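Local coordinates for cytochrome C (Marichromatium purpuratum 984, PDB 5LO9), which probably interconverts thiosulfate and tetrathionate, passing electrons through four covalently bound c-type hemes, at residues E325-C330 against L351-L356. Residues are numbered along the deposited sequence; the frame is centred on the assembly and turned at random.
Sequences ERIQGC and LVLDAL. With HEC (heme c), chain E; THJ (thiosulfate), chain J; EDO (1,2-ethanediol), chain B.
I327 and L353 hold the closest CA pair, 7.6 Å apart, where helix 325-330 passes helix 351-356 at 113° between their N-to-C directions, the two short axes 10.8 Å apart at their nearest. The join is apolar and centres on I327, chiefly its CG2: this branch, anti to the backbone N, points to the other helix and meets L353 CD1 at 3.8 Å and L356 CD1 at 3.9 Å. The I327 and L353 side chains run past each other in opposite senses, whereas L356 comes in obliquely. L353 turns its other methyl, CD2, to Q328, whose CG lies 4.1 Å away with the two side chains crossing at about a right angle. Beyond that the glutamine chain is extended, and its NE2 hydrogen-bonds to P346 O.

Away from this seam, helix 325-330 presents R326 and C330 to heme c. C330 SG stands 3.0 Å from the heme FE and is joined covalently to thiosulfate S2. R326, its CG anti to the backbone N (chi1 180°) and its chain bent at chi2 (44°) and again at chi3, lays one guanidinium face over the heme rim near CHA, while NH1 comes to 3.1 Å from thiosulfate O1, which lies near the guanidinium plane at its edge; NE is hydrogen-bonded to Y310 OH. A leucine in place of R326 would probably leave the bound thiosulfate and the propionate of the same heme without this positive charge, and Y310 without its NE partner.

L356 also packs on F331, and its side chain comes within about 5 Å of C287, one of the cysteines tethering this heme. The pair thus joins helix 351-363 to the helix carrying C330, beside the thiosulfate site that A434 and G435 help to complete, with C330 facing the iron that H291 ligates, as expected of a thiosulfate dehydrogenase active site.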
ATOM      1  N   GLU A 325      -4.623   5.583   5.976  1.00 41.35           N
ATOM      2  CA  GLU A 325      -4.930   6.280   7.211  1.00 48.24           C
ATOM      3  C   GLU A 325      -4.268   7.639   7.209  1.00 42.52           C
ATOM      4  O   GLU A 325      -4.850   8.639   7.646  1.00 43.23           O
ATOM      5  CB  GLU A 325      -4.500   5.434   8.408  1.00 46.11           C
ATOM      6  CG  GLU A 325      -5.511   4.328   8.645  1.00 39.81           C
ATOM      7  CD  GLU A 325      -5.000   3.119   9.409  1.00 49.03           C
ATOM      8  OE1 GLU A 325      -3.826   3.069   9.855  1.00 47.48           O
ATOM      9  OE2 GLU A 325      -5.807   2.174   9.519  1.00 61.68           O
ATOM     10  N   ARG A 326      -3.075   7.698   6.651  1.00 40.01           N
ATOM     11  CA  ARG A 326      -2.350   8.949   6.567  1.00 41.30           C
ATOM     12  C   ARG A 326      -3.088   9.938   5.685  1.00 34.02           C
ATOM     13  O   ARG A 326      -3.313  11.086   6.073  1.00 45.96           O
ATOM     14  CB  ARG A 326      -0.941   8.648   6.047  1.00 39.02           C
ATOM     15  CG  ARG A 326      -0.006   9.785   5.871  1.00 42.38           C
ATOM     16  CD  ARG A 326      -0.078  10.692   7.039  1.00 59.61           C
ATOM     17  NE  ARG A 326       1.244  11.137   7.410  1.00 54.63           N
ATOM     18  CZ  ARG A 326       1.536  12.378   7.750  1.00 64.17           C
ATOM     19  NH1 ARG A 326       0.586  13.315   7.717  1.00 60.49           N
ATOM     20  NH2 ARG A 326       2.796  12.681   8.087  1.00 69.31           N
ATOM     21  N   ILE A 327      -3.508   9.493   4.510  1.00 38.08           N
ATOM     22  CA  ILE A 327      -4.217  10.366   3.589  1.00 41.44           C
ATOM     23  C   ILE A 327      -5.501  10.885   4.216  1.00 40.57           C
ATOM     24  O   ILE A 327      -5.880  12.051   4.023  1.00 42.10           O
ATOM     25  CB  ILE A 327      -4.483   9.619   2.272  1.00 40.79           C
ATOM     26  CG1 ILE A 327      -3.182   9.427   1.546  1.00 38.45           C
ATOM     27  CG2 ILE A 327      -5.424  10.393   1.358  1.00 44.24           C
ATOM     28  CD1 ILE A 327      -3.251   8.421   0.450  1.00 41.27           C
ATOM     29  N   GLN A 328      -6.187  10.051   4.990  1.00 43.74           N
ATOM     30  CA  GLN A 328      -7.368  10.547   5.698  1.00 46.61           C
ATOM     31  C   GLN A 328      -6.998  11.569   6.768  1.00 41.94           C
ATOM     32  O   GLN A 328      -7.764  12.503   7.016  1.00 43.68           O
ATOM     33  CB  GLN A 328      -8.125   9.386   6.308  1.00 36.96           C
ATOM     34  CG  GLN A 328      -8.715   8.485   5.260  1.00 42.32           C
ATOM     35  CD  GLN A 328      -9.337   7.257   5.874  1.00 43.27           C
ATOM     36  OE1 GLN A 328      -8.746   6.605   6.755  1.00 42.75           O
ATOM     37  NE2 GLN A 328     -10.553   6.954   5.450  1.00 39.39           N
ATOM     38  N   GLY A 329      -5.818  11.437   7.376  1.00 39.43           N
ATOM     39  CA  GLY A 329      -5.353  12.462   8.291  1.00 43.08           C
ATOM     40  C   GLY A 329      -5.220  13.811   7.613  1.00 47.19           C
ATOM     41  O   GLY A 329      -5.671  14.828   8.140  1.00 46.01           O
ATOM     42  N   CYS A 330      -4.618  13.828   6.424  1.00 47.63           N
ATOM     43  CA  CYS A 330      -4.503  15.055   5.653  1.00 41.99           C
ATOM     44  C   CYS A 330      -5.870  15.659   5.337  1.00 41.53           C
ATOM     45  O   CYS A 330      -6.040  16.888   5.346  1.00 38.00           O
ATOM     46  CB  CYS A 330      -3.709  14.757   4.380  1.00 47.46           C
ATOM     47  SG  CYS A 330      -1.929  14.845   4.655  1.00 60.87           S
ATOM     48  N   LEU A 351     -13.539   5.560  -4.048  1.00 30.07           N
ATOM     49  CA  LEU A 351     -12.784   5.839  -5.260  1.00 35.74           C
ATOM     50  C   LEU A 351     -11.712   6.913  -5.034  1.00 37.26           C
ATOM     51  O   LEU A 351     -10.692   6.913  -5.735  1.00 36.54           O
ATOM     52  CB  LEU A 351     -13.727   6.241  -6.397  1.00 32.05           C
ATOM     53  CG  LEU A 351     -13.116   6.031  -7.775  1.00 45.56           C
ATOM     54  CD1 LEU A 351     -12.936   4.546  -7.996  1.00 42.81           C
ATOM     55  CD2 LEU A 351     -13.958   6.628  -8.862  1.00 46.02           C
ATOM     56  N   VAL A 352     -11.946   7.863  -4.124  1.00 36.19           N
ATOM     57  CA  VAL A 352     -10.977   8.939  -3.893  1.00 32.93           C
ATOM     58  C   VAL A 352      -9.678   8.371  -3.319  1.00 37.26           C
ATOM     59  O   VAL A 352      -8.586   8.573  -3.868  1.00 39.61           O
ATOM     60  CB  VAL A 352     -11.582  10.005  -2.957  1.00 32.70           C
ATOM     61  CG1 VAL A 352     -10.507  10.880  -2.349  1.00 45.01           C
ATOM     62  CG2 VAL A 352     -12.602  10.869  -3.673  1.00 34.67           C
ATOM     63  N   LEU A 353      -9.774   7.645  -2.210  1.00 33.89           N
ATOM     64  CA  LEU A 353      -8.589   7.030  -1.627  1.00 38.86           C
ATOM     65  C   LEU A 353      -7.968   6.032  -2.606  1.00 44.42           C
ATOM     66  O   LEU A 353      -6.741   5.843  -2.628  1.00 36.35           O
ATOM     67  CB  LEU A 353      -8.948   6.326  -0.310  1.00 45.04           C
ATOM     68  CG  LEU A 353      -8.630   6.940   1.058  1.00 40.17           C
ATOM     69  CD1 LEU A 353      -7.154   7.024   1.249  1.00 55.38           C
ATOM     70  CD2 LEU A 353      -9.246   8.299   1.180  1.00 49.60           C
ATOM     71  N   ASP A 354      -8.807   5.334  -3.384  1.00 32.48           N
ATOM     72  CA  ASP A 354      -8.248   4.380  -4.327  1.00 35.79           C
ATOM     73  C   ASP A 354      -7.470   5.094  -5.422  1.00 36.79           C
ATOM     74  O   ASP A 354      -6.376   4.667  -5.800  1.00 35.71           O
ATOM     75  CB  ASP A 354      -9.350   3.492  -4.896  1.00 40.80           C
ATOM     76  CG  ASP A 354      -9.916   2.466  -3.836  1.00 53.34           C
ATOM     77  OD1 ASP A 354      -9.413   2.408  -2.638  1.00 56.94           O
ATOM     78  OD2 ASP A 354     -10.897   1.758  -4.220  1.00 40.48           O
ATOM     79  N   ALA A 355      -8.005   6.189  -5.939  1.00 40.62           N
ATOM     80  CA  ALA A 355      -7.264   6.929  -6.951  1.00 35.64           C
ATOM     81  C   ALA A 355      -6.014   7.565  -6.341  1.00 39.96           C
ATOM     82  O   ALA A 355      -4.914   7.445  -6.891  1.00 37.66           O
ATOM     83  CB  ALA A 355      -8.171   7.973  -7.609  1.00 35.52           C
ATOM     84  N   LEU A 356      -6.149   8.226  -5.190  1.00 34.44           N
ATOM     85  CA  LEU A 356      -4.981   8.869  -4.625  1.00 35.11           C
ATOM     86  C   LEU A 356      -3.902   7.845  -4.350  1.00 36.97           C
ATOM     87  O   LEU A 356      -2.723   8.078  -4.649  1.00 39.38           O
ATOM     88  CB  LEU A 356      -5.339   9.635  -3.357  1.00 37.55           C
ATOM     89  CG  LEU A 356      -6.120  10.949  -3.553  1.00 36.85           C
ATOM     90  CD1 LEU A 356      -6.737  11.419  -2.217  1.00 36.14           C
ATOM     91  CD2 LEU A 356      -5.204  12.004  -4.134  1.00 32.47           C
TER
HETATM   92 FE   HEC E1003       0.171  16.328   3.111  1.00 47.04          FE
HETATM   93  CHA HEC E1003       2.771  14.701   4.825  1.00 38.93           C
HETATM   94  CHB HEC E1003      -0.627  13.359   1.437  1.00 32.99           C
HETATM   95  CHC HEC E1003      -2.604  17.900   1.597  1.00 34.12           C
HETATM   96  CHD HEC E1003       1.199  19.331   4.432  1.00 34.97           C
HETATM   97  NA  HEC E1003       0.949  14.397   3.133  1.00 36.84           N
HETATM   98  C1A HEC E1003       1.955  13.958   3.880  1.00 39.05           C
HETATM   99  C2A HEC E1003       2.256  12.524   3.678  1.00 37.41           C
HETATM  100  C3A HEC E1003       1.275  12.125   2.684  1.00 31.77           C
HETATM  101  C4A HEC E1003       0.501  13.360   2.405  1.00 34.84           C
HETATM  102  CMA HEC E1003       1.126  10.776   2.078  1.00 35.49           C
HETATM  103  CAA HEC E1003       3.352  11.713   4.321  1.00 39.57           C
HETATM  104  CBA HEC E1003       4.693  12.144   3.736  1.00 33.86           C
HETATM  105  CGA HEC E1003       5.827  11.262   4.231  1.00 37.48           C
HETATM  106  O1A HEC E1003       6.890  11.286   3.571  1.00 28.28           O
HETATM  107  O2A HEC E1003       5.684  10.562   5.279  1.00 37.06           O
HETATM  108  NB  HEC E1003      -1.335  15.766   1.779  1.00 37.14           N
HETATM  109  C1B HEC E1003      -1.472  14.539   1.229  1.00 37.08           C
HETATM  110  C2B HEC E1003      -2.637  14.435   0.345  1.00 30.60           C
HETATM  111  C3B HEC E1003      -3.220  15.768   0.400  1.00 34.52           C
HETATM  112  C4B HEC E1003      -2.339  16.503   1.327  1.00 31.80           C
HETATM  113  CMB HEC E1003      -3.083  13.260  -0.449  1.00 38.33           C
HETATM  114  CAB HEC E1003      -4.448  16.242  -0.306  1.00 36.16           C
HETATM  115  CBB HEC E1003      -5.632  15.448   0.246  1.00 34.73           C
HETATM  116  NC  HEC E1003      -0.584  18.274   3.040  1.00 43.70           N
HETATM  117  C1C HEC E1003      -1.667  18.711   2.379  1.00 36.97           C
HETATM  118  C2C HEC E1003      -1.855  20.177   2.476  1.00 31.13           C
HETATM  119  C3C HEC E1003      -0.729  20.594   3.328  1.00 35.17           C
HETATM  120  C4C HEC E1003      -0.006  19.330   3.598  1.00 32.01           C
HETATM  121  CMC HEC E1003      -2.964  20.987   1.852  1.00 36.56           C
HETATM  122  CAC HEC E1003      -0.304  21.976   3.790  1.00 36.03           C
HETATM  123  CBC HEC E1003      -1.440  22.728   4.406  1.00 43.66           C
HETATM  124  ND  HEC E1003       1.703  16.889   4.409  1.00 43.60           N
HETATM  125  C1D HEC E1003       1.935  18.128   4.813  1.00 36.72           C
HETATM  126  C2D HEC E1003       3.095  18.227   5.718  1.00 40.61           C
HETATM  127  C3D HEC E1003       3.592  16.847   5.867  1.00 40.88           C
HETATM  128  C4D HEC E1003       2.623  16.120   5.001  1.00 42.11           C
HETATM  129  CMD HEC E1003       3.579  19.493   6.335  1.00 46.59           C
HETATM  130  CAD HEC E1003       4.766  16.306   6.662  1.00 45.00           C
HETATM  131  CBD HEC E1003       4.744  16.612   8.176  1.00 69.31           C
HETATM  132  CGD HEC E1003       3.588  16.040   9.022  1.00 84.74           C
HETATM  133  O1D HEC E1003       2.368  16.209   8.718  1.00 78.31           O
HETATM  134  O2D HEC E1003       3.894  15.421  10.078  1.00 93.03           O
HETATM  135  S1  THJ J1008      -1.322  16.247   7.875  0.66106.64           S
HETATM  136  O1  THJ J1008      -1.897  14.979   8.442  0.66 68.92           O
HETATM  137  O2  THJ J1008      -0.137  16.708   8.670  0.66 63.64           O
HETATM  138  O3  THJ J1008      -2.343  17.310   8.022  0.66 62.33           O
HETATM  139  S2  THJ J1008      -0.976  16.073   6.066  0.66 58.58           S
HETATM  140  C1  EDO B1025      -7.015   8.913  10.332  1.00 64.44           C
HETATM  141  O1  EDO B1025      -7.881   7.911   9.693  1.00 52.23           O
HETATM  142  C2  EDO B1025      -7.608  10.335  10.661  1.00 65.90           C
HETATM  143  O2  EDO B1025      -9.056  10.507  10.616  1.00 65.73           O